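Local atomic coordinates of Obg-like ATPase 1 (Schizosaccharomyces pombe, PDB entry 1NI3), a protein that hydrolyses ATP, and GTP less efficiently, with magnesium as cofactor, and negatively regulates the G2/M transition of the cell cycle. Residues N19-G24 with L305-Y310; P79-P84 with E315-S320; F311-D316 with G382-W387; I349-D354 with K369-G374. All blocks are in the same frame, centred on the assembly; numbering follows the deposited sequence.

Contacts 1 and 2 tie the G domain to the C-terminal TGS domain, and contacts 3 and 4 are internal to the latter. Contact 1 joins the start of strand 22-27 to the chain entering strand 307-312; about 20 Å away, centre to centre, contact 2 pairs strand 81-90 with strand 317-324. Along the chain their segments alternate, and contact 1 closes before contacts 3 and 4 open. Contacts 2 and 3 share Glu315 and Asp316, their centres about 9 Å apart. Contact 4, its centre about 11 Å from that of contact 3, is nested in the loop contact 3 closes. One mixed sheet spans both domains, and a single bridge in contact 3 joins it to the three-stranded sheet.

Contact 1 (N19-G24 with L305-Y310); sequences NNLKTG and LNLINY
Asn19 O accepts from Leu21 N at 2.7 Å, closing an inverse gamma turn centred on Asn20, and Leu307 CD2 rests against the same oxygen at 3.7 Å. The turn delivers Leu21 between Leu305 and Leu307. The Leu21 and Leu305 side chains run antiparallel past one another, with Leu21 CB 3.9 Å from Leu305 CD2, and Leu21 CD1 reaches on to Leu307 CD2 at 4.2 Å. With its CG set anti to the carbonyl carbon (chi1 -71°), Leu305 also brings CD1 obliquely against Thr23 CG2 at 3.6 Å. The hydroxyl of Thr23 is engaged elsewhere, on Thr88 O of strand 81-90, leaving the methyl for this contact. Cutting Leu305 back to an alanine is likely to leave a gap beside Thr23 CG2 and Leu21 CB, and Leu21 freer to move. Leu305 follows helix 294-304 and leads into strand 307-312, so the cluster packs the link between these two elements against the start of strand 22-27, which in the P-loop NTPase fold of the G domain leads to the predicted ATP-binding loop.

Contact 2 (P79-P84 with E315-S320); sequences PKSRVP and EDEVRS
Four backbone bonds join residues 81-83 to 316-320. Ser81 N donates to Asp316 O at 3.1 Å, Ser81 O takes the amide of Val318, Val83 N returns to Val318 O at 3.0 Å in a bond of 166°, and Val83 O accepts from Ser320 N. CA-H...O contacts fill the spaces between, as where Arg319 CA meets Val83 O. The two short strands, 81-83 and 317-320, run 1° from parallel, their axes 4.8 Å apart, and this parallel pairing makes a single mixed sheet of G-domain strands and the first TGS hairpin. Polar side chains add to it. Ser81 OG donates to the anti lone pair of Glu317 OE2 at 3.0 Å; both OG and Glu317 CG are anti to their own backbone N (Ser81 chi1 160°), which brings the two groups together on one face. At the loop end, extended Lys80 lies alongside Asp316, its NZ making a long salt bridge to OD1 at 3.7 Å. Apolar contacts occupy both faces of the pair: the Pro79 ring lies across Val318 CG2, while Val83 runs beside Arg319, CB 3.8 Å from CG, and sets CG1 over one face of the guanidinium. Trp321 also meets that guanidinium, in a cation-pi contact.

Contact 3 (F311-D316 with G382-W387); sequences FTCGED and GDIAHW
Phe311 and Ile384 form a single beta bridge that joins the end of strand 307-312 to strand 384-386 in the TGS domain, whose family belongs with the ubiquitin-like folds, and the contact is largely buried. Two hydrogen bonds make the bridge. Phe311 N donates to Asp383 O at 2.7 Å, and Phe311 O accepts from Ala385 N at 3.1 Å; one residue thus uses both backbone polar groups on the neighbours of Ile384. Phe311 CG lies beside the backbone N (chi1 -42°), which swings CD1 and CE1 to the carbonyl of Gly382. Gly382 O meets them at the ring edge, near the ring plane. Beyond the ring lies helix 68-77 of the G domain, with Phe70 and Leu73 against it. Shortening Phe311 to an alanine would probably open a gap between Gly382 and helix 68-77, leaving the Gly382 carbonyl without its aromatic edge. Further along, Cys313 SG rests on Ile384 CG2 at 4.1 Å and Thr312 CG2 approaches Ala385 O, while Thr312 OG1 is bonded to Trp321 NE1. Where the backbones part, a water steps in, donating to Cys313 O and to Ala385 O at 3.0 Å each.

Contact 4 (I349-D354 with K369-G374); sequences IMHYQD and KYLTKG
Ile349 N and Leu371 O make the backbone link, at 3.2 Å, and a poor one in direction: the donor stands 44° above the carbonyl plane and so misses the lone pairs. It lies just ahead of strand 372-374, which pairs with strand 346-350 at the edge of the three-stranded antiparallel sheet of the TGS domain.

Aromatic contacts flank this bond. Leu371 comes across the His351 side chain and sets CD1 over one ring face as a CH-pi contact, 4.2 Å from the centroid and 19° off the ring normal. His351 itself holds the N-cap position of helix 352-358. Met350, present as selenomethionine, has CG anti to the backbone N (chi1 -176°), and the extended start of its chain carries SE to the edge of the Tyr370 ring, a Met-aromatic contact with SE 4.0 Å from CD1. The same ring is fixed at its far end, where Tyr370 OH is bonded to Glu348 OE1, and Arg365 adds a cation-pi contact.

Aliphatic and charged contacts come from the lysines. The bent chain of Lys373 lays CD against Ile349 CB at 4.1 Å. Lys369 lies transverse to Asp354: its CB and CG methylenes lie against the Asp354 side chain, and NZ curls back to OD1 at 3.7 Å, a long salt bridge.

With one badly aimed hydrogen bond and a stretched ion pair, the contact probably owes most of its hold to dispersion: the Leu371 methyl on the His351 face, SE at the Tyr370 edge, and lysine methylenes against Ile349 and Asp354.

Contact 1 (N19-G24 with L305-Y310)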
loop_
_atom_site.group_PDB
_atom_site.type_symbol
_atom_site.label_atom_id
_atom_site.label_comp_id
_atom_site.label_asym_id
_atom_site.label_seq_id
_atom_site.Cartn_x
_atom_site.Cartn_y
_atom_site.Cartn_z
ATOM N N ASN A 19 -4.484 3.773 -10.749
ATOM C CA ASN A 19 -3.095 3.398 -10.541
ATOM C C ASN A 19 -2.463 4.211 -9.431
ATOM O O ASN A 19 -1.718 3.666 -8.625
ATOM C CB ASN A 19 -2.275 3.590 -11.817
ATOM C CG ASN A 19 -2.882 2.887 -13.018
ATOM O OD1 ASN A 19 -3.038 1.661 -13.036
ATOM N ND2 ASN A 19 -3.235 3.666 -14.030
ATOM N N ASN A 20 -2.751 5.506 -9.376
ATOM C CA ASN A 20 -2.171 6.336 -8.325
ATOM C C ASN A 20 -2.840 6.109 -6.973
ATOM O O ASN A 20 -3.565 6.975 -6.483
ATOM C CB ASN A 20 -2.280 7.804 -8.707
ATOM C CG ASN A 20 -3.644 8.148 -9.215
ATOM O OD1 ASN A 20 -3.947 7.947 -10.387
ATOM N ND2 ASN A 20 -4.500 8.646 -8.327
ATOM N N LEU A 21 -2.596 4.940 -6.385
ATOM C CA LEU A 21 -3.140 4.574 -5.076
ATOM C C LEU A 21 -2.067 4.977 -4.058
ATOM O O LEU A 21 -0.876 4.936 -4.371
ATOM C CB LEU A 21 -3.367 3.062 -5.021
ATOM C CG LEU A 21 -4.288 2.520 -6.108
ATOM C CD1 LEU A 21 -4.411 0.992 -6.074
ATOM C CD2 LEU A 21 -5.628 3.173 -5.894
ATOM N N LYS A 22 -2.466 5.378 -2.855
ATOM C CA LYS A 22 -1.482 5.783 -1.847
ATOM C C LYS A 22 -1.680 5.073 -0.497
ATOM O O LYS A 22 -2.732 4.486 -0.246
ATOM C CB LYS A 22 -1.544 7.303 -1.667
ATOM C CG LYS A 22 -2.954 7.848 -1.423
ATOM C CD LYS A 22 -3.095 9.351 -1.690
ATOM C CE LYS A 22 -3.023 9.681 -3.188
ATOM N NZ LYS A 22 -1.702 9.336 -3.797
ATOM N N THR A 23 -0.657 5.108 0.355
ATOM C CA THR A 23 -0.721 4.478 1.671
ATOM C C THR A 23 -0.443 5.562 2.705
ATOM O O THR A 23 0.328 6.491 2.441
ATOM C CB THR A 23 0.363 3.401 1.854
ATOM O OG1 THR A 23 1.652 4.025 1.945
ATOM C CG2 THR A 23 0.380 2.449 0.678
ATOM N N GLY A 24 -1.068 5.447 3.878
ATOM C CA GLY A 24 -0.863 6.427 4.934
ATOM C C GLY A 24 -0.416 5.718 6.193
ATOM O O GLY A 24 -0.775 4.559 6.397
ATOM N N LEU A 305 -1.477 -2.917 -2.590
ATOM C CA LEU A 305 -2.308 -2.048 -3.397
ATOM C C LEU A 305 -2.609 -2.653 -4.772
ATOM O O LEU A 305 -3.187 -1.983 -5.631
ATOM C CB LEU A 305 -1.615 -0.689 -3.571
ATOM C CG LEU A 305 -1.536 0.209 -2.336
ATOM C CD1 LEU A 305 -0.585 1.356 -2.621
ATOM C CD2 LEU A 305 -2.930 0.732 -1.976
ATOM N N ASN A 306 -2.228 -3.913 -4.974
ATOM C CA ASN A 306 -2.430 -4.599 -6.251
ATOM C C ASN A 306 -1.755 -3.883 -7.418
ATOM O O ASN A 306 -2.347 -3.710 -8.489
ATOM C CB ASN A 306 -3.922 -4.758 -6.567
ATOM C CG ASN A 306 -4.515 -6.024 -5.981
ATOM O OD1 ASN A 306 -3.915 -7.094 -6.054
ATOM N ND2 ASN A 306 -5.713 -5.910 -5.412
ATOM N N LEU A 307 -0.525 -3.439 -7.211
ATOM C CA LEU A 307 0.186 -2.746 -8.274
ATOM C C LEU A 307 1.345 -3.593 -8.812
ATOM O O LEU A 307 1.927 -4.417 -8.092
ATOM C CB LEU A 307 0.682 -1.379 -7.764
ATOM C CG LEU A 307 -0.444 -0.412 -7.362
ATOM C CD1 LEU A 307 0.131 0.832 -6.700
ATOM C CD2 LEU A 307 -1.248 -0.031 -8.589
ATOM N N ILE A 308 1.623 -3.410 -10.098
ATOM C CA ILE A 308 2.694 -4.087 -10.812
ATOM C C ILE A 308 3.268 -3.007 -11.725
ATOM O O ILE A 308 2.797 -1.867 -11.715
ATOM C CB ILE A 308 2.166 -5.214 -11.720
ATOM C CG1 ILE A 308 1.188 -4.638 -12.748
ATOM C CG2 ILE A 308 1.482 -6.278 -10.903
ATOM C CD1 ILE A 308 0.877 -5.575 -13.901
ATOM N N ASN A 309 4.263 -3.355 -12.531
ATOM C CA ASN A 309 4.848 -2.361 -13.414
ATOM C C ASN A 309 5.447 -2.973 -14.663
ATOM O O ASN A 309 5.640 -4.186 -14.764
ATOM C CB ASN A 309 5.955 -1.625 -12.677
ATOM C CG ASN A 309 7.126 -2.533 -12.368
ATOM O OD1 ASN A 309 6.939 -3.694 -12.004
ATOM N ND2 ASN A 309 8.337 -2.014 -12.508
ATOM N N TYR A 310 5.732 -2.108 -15.620
ATOM C CA TYR A 310 6.376 -2.520 -16.846
ATOM C C TYR A 310 7.386 -1.396 -17.073
ATOM O O TYR A 310 7.267 -0.336 -16.454
ATOM C CB TYR A 310 5.373 -2.624 -17.999
ATOM C CG TYR A 310 4.842 -1.319 -18.538
ATOM C CD1 TYR A 310 3.622 -0.798 -18.106
ATOM C CD2 TYR A 310 5.543 -0.622 -19.519
ATOM C CE1 TYR A 310 3.117 0.381 -18.651
ATOM C CE2 TYR A 310 5.048 0.552 -20.060
ATOM C CZ TYR A 310 3.836 1.044 -19.625
ATOM O OH TYR A 310 3.342 2.191 -20.188
#

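Contact 2 (P79-P84 with E315-S320)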
loop_
_atom_site.group_PDB
_atom_site.type_symbol
_atom_site.label_atom_id
_atom_site.label_comp_id
_atom_site.label_asym_id
_atom_site.label_seq_id
_atom_site.Cartn_x
_atom_site.Cartn_y
_atom_site.Cartn_z
ATOM N N PRO A 79 21.335 3.958 -18.978
ATOM C CA PRO A 79 20.750 5.204 -19.477
ATOM C C PRO A 79 21.208 6.434 -18.704
ATOM O O PRO A 79 21.621 6.342 -17.545
ATOM C CB PRO A 79 19.264 4.962 -19.298
ATOM C CG PRO A 79 19.249 4.266 -17.973
ATOM C CD PRO A 79 20.367 3.240 -18.127
ATOM N N LYS A 80 21.117 7.586 -19.358
ATOM C CA LYS A 80 21.493 8.856 -18.752
ATOM C C LYS A 80 20.583 9.092 -17.558
ATOM O O LYS A 80 20.987 9.664 -16.553
ATOM C CB LYS A 80 21.285 9.999 -19.747
ATOM C CG LYS A 80 22.098 9.883 -21.017
ATOM C CD LYS A 80 21.841 11.035 -21.981
ATOM C CE LYS A 80 22.720 10.893 -23.215
ATOM N NZ LYS A 80 22.563 12.019 -24.174
ATOM N N SER A 81 19.348 8.623 -17.692
ATOM C CA SER A 81 18.331 8.788 -16.676
ATOM C C SER A 81 17.690 7.486 -16.233
ATOM O O SER A 81 17.373 6.631 -17.061
ATOM C CB SER A 81 17.255 9.731 -17.212
ATOM O OG SER A 81 16.037 9.584 -16.500
ATOM N N ARG A 82 17.488 7.344 -14.927
ATOM C CA ARG A 82 16.862 6.144 -14.386
ATOM C C ARG A 82 15.756 6.595 -13.455
ATOM O O ARG A 82 16.015 7.261 -12.454
ATOM C CB ARG A 82 17.864 5.325 -13.580
ATOM C CG ARG A 82 19.204 5.164 -14.252
ATOM C CD ARG A 82 20.135 4.352 -13.375
ATOM N NE ARG A 82 21.365 4.010 -14.078
ATOM C CZ ARG A 82 22.233 3.092 -13.660
ATOM N NH1 ARG A 82 22.012 2.415 -12.538
ATOM N NH2 ARG A 82 23.327 2.845 -14.364
ATOM N N VAL A 83 14.521 6.248 -13.787
ATOM C CA VAL A 83 13.398 6.617 -12.948
ATOM C C VAL A 83 12.686 5.371 -12.445
ATOM O O VAL A 83 12.036 4.651 -13.208
ATOM C CB VAL A 83 12.388 7.492 -13.708
ATOM C CG1 VAL A 83 11.296 7.952 -12.752
ATOM C CG2 VAL A 83 13.102 8.677 -14.332
ATOM N N PRO A 84 12.812 5.096 -11.143
ATOM C CA PRO A 84 12.189 3.941 -10.503
ATOM C C PRO A 84 10.709 4.170 -10.304
ATOM O O PRO A 84 10.197 5.247 -10.580
ATOM C CB PRO A 84 12.926 3.855 -9.176
ATOM C CG PRO A 84 13.148 5.291 -8.850
ATOM C CD PRO A 84 13.640 5.834 -10.173
ATOM N N GLU A 315 18.678 3.833 -24.385
ATOM C CA GLU A 315 19.962 4.436 -24.062
ATOM C C GLU A 315 19.800 5.761 -23.337
ATOM O O GLU A 315 20.634 6.134 -22.518
ATOM C CB GLU A 315 20.797 4.607 -25.337
ATOM C CG GLU A 315 21.014 3.305 -26.114
ATOM C CD GLU A 315 21.752 2.233 -25.313
ATOM O OE1 GLU A 315 22.887 2.505 -24.855
ATOM O OE2 GLU A 315 21.203 1.118 -25.147
ATOM N N ASP A 316 18.726 6.477 -23.635
ATOM C CA ASP A 316 18.499 7.746 -22.956
ATOM C C ASP A 316 17.906 7.549 -21.569
ATOM O O ASP A 316 18.434 8.060 -20.579
ATOM C CB ASP A 316 17.580 8.666 -23.765
ATOM C CG ASP A 316 18.343 9.529 -24.758
ATOM O OD1 ASP A 316 19.352 10.152 -24.351
ATOM O OD2 ASP A 316 17.931 9.585 -25.942
ATOM N N GLU A 317 16.820 6.795 -21.478
ATOM C CA GLU A 317 16.202 6.596 -20.176
ATOM C C GLU A 317 15.565 5.237 -19.951
ATOM O O GLU A 317 15.134 4.559 -20.878
ATOM C CB GLU A 317 15.151 7.686 -19.960
ATOM C CG GLU A 317 14.477 7.679 -18.603
ATOM C CD GLU A 317 13.282 8.616 -18.556
ATOM O OE1 GLU A 317 12.216 8.259 -19.113
ATOM O OE2 GLU A 317 13.422 9.718 -17.984
ATOM N N VAL A 318 15.513 4.855 -18.687
ATOM C CA VAL A 318 14.897 3.610 -18.287
ATOM C C VAL A 318 13.918 3.959 -17.179
ATOM O O VAL A 318 14.330 4.374 -16.094
ATOM C CB VAL A 318 15.946 2.628 -17.759
ATOM C CG1 VAL A 318 15.262 1.413 -17.165
ATOM C CG2 VAL A 318 16.881 2.240 -18.878
ATOM N N ARG A 319 12.628 3.809 -17.455
ATOM C CA ARG A 319 11.631 4.136 -16.455
ATOM C C ARG A 319 10.594 3.049 -16.180
ATOM O O ARG A 319 10.048 2.428 -17.096
ATOM C CB ARG A 319 10.913 5.418 -16.841
ATOM C CG ARG A 319 9.807 5.784 -15.888
ATOM C CD ARG A 319 9.335 7.192 -16.128
ATOM N NE ARG A 319 8.292 7.586 -15.188
ATOM C CZ ARG A 319 7.726 8.785 -15.191
ATOM N NH1 ARG A 319 8.117 9.681 -16.086
ATOM N NH2 ARG A 319 6.778 9.091 -14.313
ATOM N N SER A 320 10.314 2.846 -14.895
ATOM C CA SER A 320 9.338 1.854 -14.442
ATOM C C SER A 320 7.982 2.535 -14.287
ATOM O O SER A 320 7.854 3.496 -13.539
ATOM C CB SER A 320 9.765 1.281 -13.092
ATOM O OG SER A 320 8.827 0.350 -12.625
#

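Contact 3 (F311-D316 with G382-W387)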
loop_
_atom_site.group_PDB
_atom_site.type_symbol
_atom_site.label_atom_id
_atom_site.label_comp_id
_atom_site.label_asym_id
_atom_site.label_seq_id
_atom_site.Cartn_x
_atom_site.Cartn_y
_atom_site.Cartn_z
ATOM N N PHE A 311 8.391 -1.605 -17.920
ATOM C CA PHE A 311 9.388 -0.556 -18.131
ATOM C C PHE A 311 9.422 -0.046 -19.551
ATOM O O PHE A 311 8.772 -0.584 -20.435
ATOM C CB PHE A 311 10.798 -1.058 -17.802
ATOM C CG PHE A 311 10.878 -1.882 -16.562
ATOM C CD1 PHE A 311 10.674 -3.251 -16.612
ATOM C CD2 PHE A 311 11.143 -1.286 -15.335
ATOM C CE1 PHE A 311 10.735 -4.014 -15.458
ATOM C CE2 PHE A 311 11.204 -2.042 -14.176
ATOM C CZ PHE A 311 10.999 -3.411 -14.237
ATOM N N THR A 312 10.181 1.022 -19.749
ATOM C CA THR A 312 10.391 1.584 -21.071
ATOM C C THR A 312 11.876 1.900 -21.066
ATOM O O THR A 312 12.309 2.918 -20.529
ATOM C CB THR A 312 9.555 2.858 -21.350
ATOM O OG1 THR A 312 9.905 3.891 -20.432
ATOM C CG2 THR A 312 8.074 2.559 -21.246
ATOM N N CYS A 313 12.660 0.989 -21.636
ATOM C CA CYS A 313 14.113 1.139 -21.676
ATOM C C CYS A 313 14.628 1.806 -22.947
ATOM O O CYS A 313 14.012 1.741 -24.011
ATOM C CB CYS A 313 14.750 -0.228 -21.522
ATOM S SG CYS A 313 14.012 -1.146 -20.179
ATOM N N GLY A 314 15.783 2.442 -22.817
ATOM C CA GLY A 314 16.402 3.132 -23.933
ATOM C C GLY A 314 17.694 3.786 -23.492
ATOM O O GLY A 314 17.796 4.249 -22.357
ATOM N N GLU A 315 18.678 3.833 -24.385
ATOM C CA GLU A 315 19.962 4.436 -24.062
ATOM C C GLU A 315 19.800 5.761 -23.337
ATOM O O GLU A 315 20.634 6.134 -22.518
ATOM C CB GLU A 315 20.797 4.607 -25.337
ATOM C CG GLU A 315 21.014 3.305 -26.114
ATOM C CD GLU A 315 21.752 2.233 -25.313
ATOM O OE1 GLU A 315 22.887 2.505 -24.855
ATOM O OE2 GLU A 315 21.203 1.118 -25.147
ATOM N N ASP A 316 18.726 6.477 -23.635
ATOM C CA ASP A 316 18.499 7.746 -22.956
ATOM C C ASP A 316 17.906 7.549 -21.569
ATOM O O ASP A 316 18.434 8.060 -20.579
ATOM C CB ASP A 316 17.580 8.666 -23.765
ATOM C CG ASP A 316 18.343 9.529 -24.758
ATOM O OD1 ASP A 316 19.352 10.152 -24.351
ATOM O OD2 ASP A 316 17.931 9.585 -25.942
ATOM N N GLY A 382 6.930 -6.609 -15.264
ATOM C CA GLY A 382 8.284 -6.630 -15.776
ATOM C C GLY A 382 8.375 -6.362 -17.260
ATOM O O GLY A 382 9.439 -6.034 -17.777
ATOM N N ASP A 383 7.256 -6.496 -17.954
ATOM C CA ASP A 383 7.242 -6.279 -19.394
ATOM C C ASP A 383 7.985 -5.003 -19.825
ATOM O O ASP A 383 7.869 -3.945 -19.195
ATOM C CB ASP A 383 5.795 -6.235 -19.905
ATOM C CG ASP A 383 5.263 -7.613 -20.279
ATOM O OD1 ASP A 383 5.994 -8.615 -20.076
ATOM O OD2 ASP A 383 4.119 -7.695 -20.788
ATOM N N ILE A 384 8.771 -5.117 -20.893
ATOM C CA ILE A 384 9.494 -3.978 -21.446
ATOM C C ILE A 384 8.697 -3.654 -22.692
ATOM O O ILE A 384 8.696 -4.428 -23.648
ATOM C CB ILE A 384 10.940 -4.330 -21.873
ATOM C CG1 ILE A 384 11.822 -4.581 -20.648
ATOM C CG2 ILE A 384 11.527 -3.173 -22.675
ATOM C CD1 ILE A 384 11.439 -5.804 -19.863
ATOM N N ALA A 385 8.006 -2.523 -22.677
ATOM C CA ALA A 385 7.179 -2.152 -23.808
ATOM C C ALA A 385 7.646 -0.928 -24.560
ATOM O O ALA A 385 8.471 -0.155 -24.078
ATOM C CB ALA A 385 5.740 -1.960 -23.350
ATOM N N HIS A 386 7.103 -0.767 -25.763
ATOM C CA HIS A 386 7.426 0.361 -26.626
ATOM C C HIS A 386 6.236 0.718 -27.525
ATOM O O HIS A 386 5.798 -0.087 -28.346
ATOM C CB HIS A 386 8.657 0.039 -27.483
ATOM C CG HIS A 386 8.732 0.840 -28.745
ATOM N ND1 HIS A 386 8.151 0.423 -29.919
ATOM C CD2 HIS A 386 9.254 2.065 -28.987
ATOM C CE1 HIS A 386 8.309 1.362 -30.840
ATOM N NE2 HIS A 386 8.973 2.364 -30.302
ATOM N N TRP A 387 5.728 1.936 -27.358
ATOM C CA TRP A 387 4.593 2.423 -28.133
ATOM C C TRP A 387 5.097 3.359 -29.227
ATOM O O TRP A 387 6.171 3.954 -29.085
ATOM C CB TRP A 387 3.610 3.196 -27.241
ATOM C CG TRP A 387 3.567 2.755 -25.799
ATOM C CD1 TRP A 387 3.999 3.462 -24.714
ATOM C CD2 TRP A 387 3.098 1.493 -25.298
ATOM N NE1 TRP A 387 3.833 2.716 -23.568
ATOM C CE2 TRP A 387 3.279 1.510 -23.897
ATOM C CE3 TRP A 387 2.545 0.355 -25.896
ATOM C CZ2 TRP A 387 2.925 0.426 -23.082
ATOM C CZ3 TRP A 387 2.193 -0.726 -25.084
ATOM C CH2 TRP A 387 2.385 -0.678 -23.690
HETATM O O HOH W 1 11.370 0.448 -24.396
#

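Contact 4 (I349-D354 with K369-G374)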
loop_
_atom_site.group_PDB
_atom_site.type_symbol
_atom_site.label_atom_id
_atom_site.label_comp_id
_atom_site.label_asym_id
_atom_site.label_seq_id
_atom_site.Cartn_x
_atom_site.Cartn_y
_atom_site.Cartn_z
ATOM N N ILE A 349 5.901 -5.517 -27.012
ATOM C CA ILE A 349 6.256 -6.029 -25.691
ATOM C C ILE A 349 7.463 -6.952 -25.745
ATOM O O ILE A 349 7.706 -7.623 -26.746
ATOM C CB ILE A 349 5.068 -6.806 -25.051
ATOM C CG1 ILE A 349 4.238 -5.864 -24.181
ATOM C CG2 ILE A 349 5.569 -7.980 -24.223
ATOM C CD1 ILE A 349 3.587 -4.726 -24.946
HETATM N N MSE A 350 8.204 -6.998 -24.650
HETATM C CA MSE A 350 9.388 -7.829 -24.583
HETATM C C MSE A 350 9.518 -8.280 -23.120
HETATM O O MSE A 350 10.135 -7.605 -22.300
HETATM C CB MSE A 350 10.574 -6.984 -25.070
HETATM C CG MSE A 350 11.912 -7.684 -25.179
HETATM SE SE MSE A 350 13.271 -6.625 -26.129
HETATM C CE MSE A 350 12.707 -4.816 -25.702
ATOM N N HIS A 351 8.894 -9.416 -22.806
ATOM C CA HIS A 351 8.896 -9.975 -21.454
ATOM C C HIS A 351 10.272 -9.921 -20.831
ATOM O O HIS A 351 11.255 -10.332 -21.440
ATOM C CB HIS A 351 8.393 -11.424 -21.452
ATOM C CG HIS A 351 6.963 -11.562 -21.862
ATOM N ND1 HIS A 351 6.165 -10.484 -22.168
ATOM C CD2 HIS A 351 6.175 -12.664 -22.012
ATOM C CE1 HIS A 351 4.953 -10.904 -22.488
ATOM N NE2 HIS A 351 4.939 -12.225 -22.400
ATOM N N TYR A 352 10.333 -9.425 -19.601
ATOM C CA TYR A 352 11.595 -9.294 -18.894
ATOM C C TYR A 352 12.459 -10.548 -19.013
ATOM O O TYR A 352 13.661 -10.457 -19.293
ATOM C CB TYR A 352 11.344 -8.991 -17.422
ATOM C CG TYR A 352 12.614 -8.921 -16.625
ATOM C CD1 TYR A 352 13.505 -7.852 -16.774
ATOM C CD2 TYR A 352 12.953 -9.948 -15.749
ATOM C CE1 TYR A 352 14.712 -7.816 -16.063
ATOM C CE2 TYR A 352 14.150 -9.920 -15.043
ATOM C CZ TYR A 352 15.026 -8.850 -15.204
ATOM O OH TYR A 352 16.218 -8.844 -14.513
ATOM N N GLN A 353 11.847 -11.714 -18.825
ATOM C CA GLN A 353 12.593 -12.963 -18.897
ATOM C C GLN A 353 13.326 -13.162 -20.224
ATOM O O GLN A 353 14.469 -13.619 -20.248
ATOM C CB GLN A 353 11.660 -14.146 -18.645
ATOM C CG GLN A 353 12.403 -15.427 -18.315
ATOM C CD GLN A 353 13.431 -15.209 -17.224
ATOM O OE1 GLN A 353 14.572 -14.842 -17.502
ATOM N NE2 GLN A 353 13.029 -15.418 -15.974
ATOM N N ASP A 354 12.670 -12.821 -21.327
ATOM C CA ASP A 354 13.297 -12.983 -22.626
ATOM C C ASP A 354 14.458 -12.004 -22.751
ATOM O O ASP A 354 15.587 -12.405 -23.049
ATOM C CB ASP A 354 12.287 -12.748 -23.744
ATOM C CG ASP A 354 11.107 -13.679 -23.650
ATOM O OD1 ASP A 354 11.315 -14.845 -23.220
ATOM O OD2 ASP A 354 9.977 -13.251 -24.006
ATOM N N LYS A 369 11.108 -13.379 -29.863
ATOM C CA LYS A 369 10.673 -12.864 -28.574
ATOM C C LYS A 369 10.366 -11.370 -28.560
ATOM O O LYS A 369 10.196 -10.789 -27.489
ATOM C CB LYS A 369 11.712 -13.202 -27.505
ATOM C CG LYS A 369 11.416 -14.507 -26.768
ATOM C CD LYS A 369 11.139 -15.663 -27.733
ATOM C CE LYS A 369 10.349 -16.804 -27.056
ATOM N NZ LYS A 369 11.036 -17.453 -25.887
ATOM N N TYR A 370 10.295 -10.736 -29.726
ATOM C CA TYR A 370 9.940 -9.322 -29.742
ATOM C C TYR A 370 8.475 -9.260 -30.120
ATOM O O TYR A 370 8.096 -8.699 -31.152
ATOM C CB TYR A 370 10.758 -8.543 -30.762
ATOM C CG TYR A 370 10.614 -7.033 -30.621
ATOM C CD1 TYR A 370 11.312 -6.331 -29.636
ATOM C CD2 TYR A 370 9.824 -6.304 -31.508
ATOM C CE1 TYR A 370 11.231 -4.941 -29.549
ATOM C CE2 TYR A 370 9.727 -4.919 -31.429
ATOM C CZ TYR A 370 10.439 -4.238 -30.457
ATOM O OH TYR A 370 10.383 -2.865 -30.416
ATOM N N LEU A 371 7.661 -9.859 -29.260
ATOM C CA LEU A 371 6.216 -9.939 -29.439
ATOM C C LEU A 371 5.508 -8.630 -29.798
ATOM O O LEU A 371 6.000 -7.536 -29.519
ATOM C CB LEU A 371 5.604 -10.513 -28.164
ATOM C CG LEU A 371 6.396 -11.678 -27.539
ATOM C CD1 LEU A 371 5.655 -12.187 -26.315
ATOM C CD2 LEU A 371 6.586 -12.814 -28.548
ATOM N N THR A 372 4.343 -8.757 -30.429
ATOM C CA THR A 372 3.530 -7.600 -30.808
ATOM C C THR A 372 2.122 -7.798 -30.280
ATOM O O THR A 372 1.361 -8.598 -30.826
ATOM C CB THR A 372 3.415 -7.418 -32.334
ATOM O OG1 THR A 372 4.706 -7.139 -32.883
ATOM C CG2 THR A 372 2.468 -6.250 -32.657
ATOM N N LYS A 373 1.772 -7.067 -29.229
ATOM C CA LYS A 373 0.448 -7.206 -28.649
ATOM C C LYS A 373 -0.539 -6.129 -29.052
ATOM O O LYS A 373 -0.155 -5.012 -29.405
ATOM C CB LYS A 373 0.533 -7.297 -27.124
ATOM C CG LYS A 373 0.791 -8.710 -26.630
ATOM C CD LYS A 373 2.223 -9.147 -26.872
ATOM C CE LYS A 373 2.314 -10.663 -26.870
ATOM N NZ LYS A 373 1.491 -11.265 -25.783
ATOM N N GLY A 374 -1.819 -6.495 -29.003
ATOM C CA GLY A 374 -2.888 -5.585 -29.373
ATOM C C GLY A 374 -3.708 -5.070 -28.203
ATOM O O GLY A 374 -3.252 -5.069 -27.062
#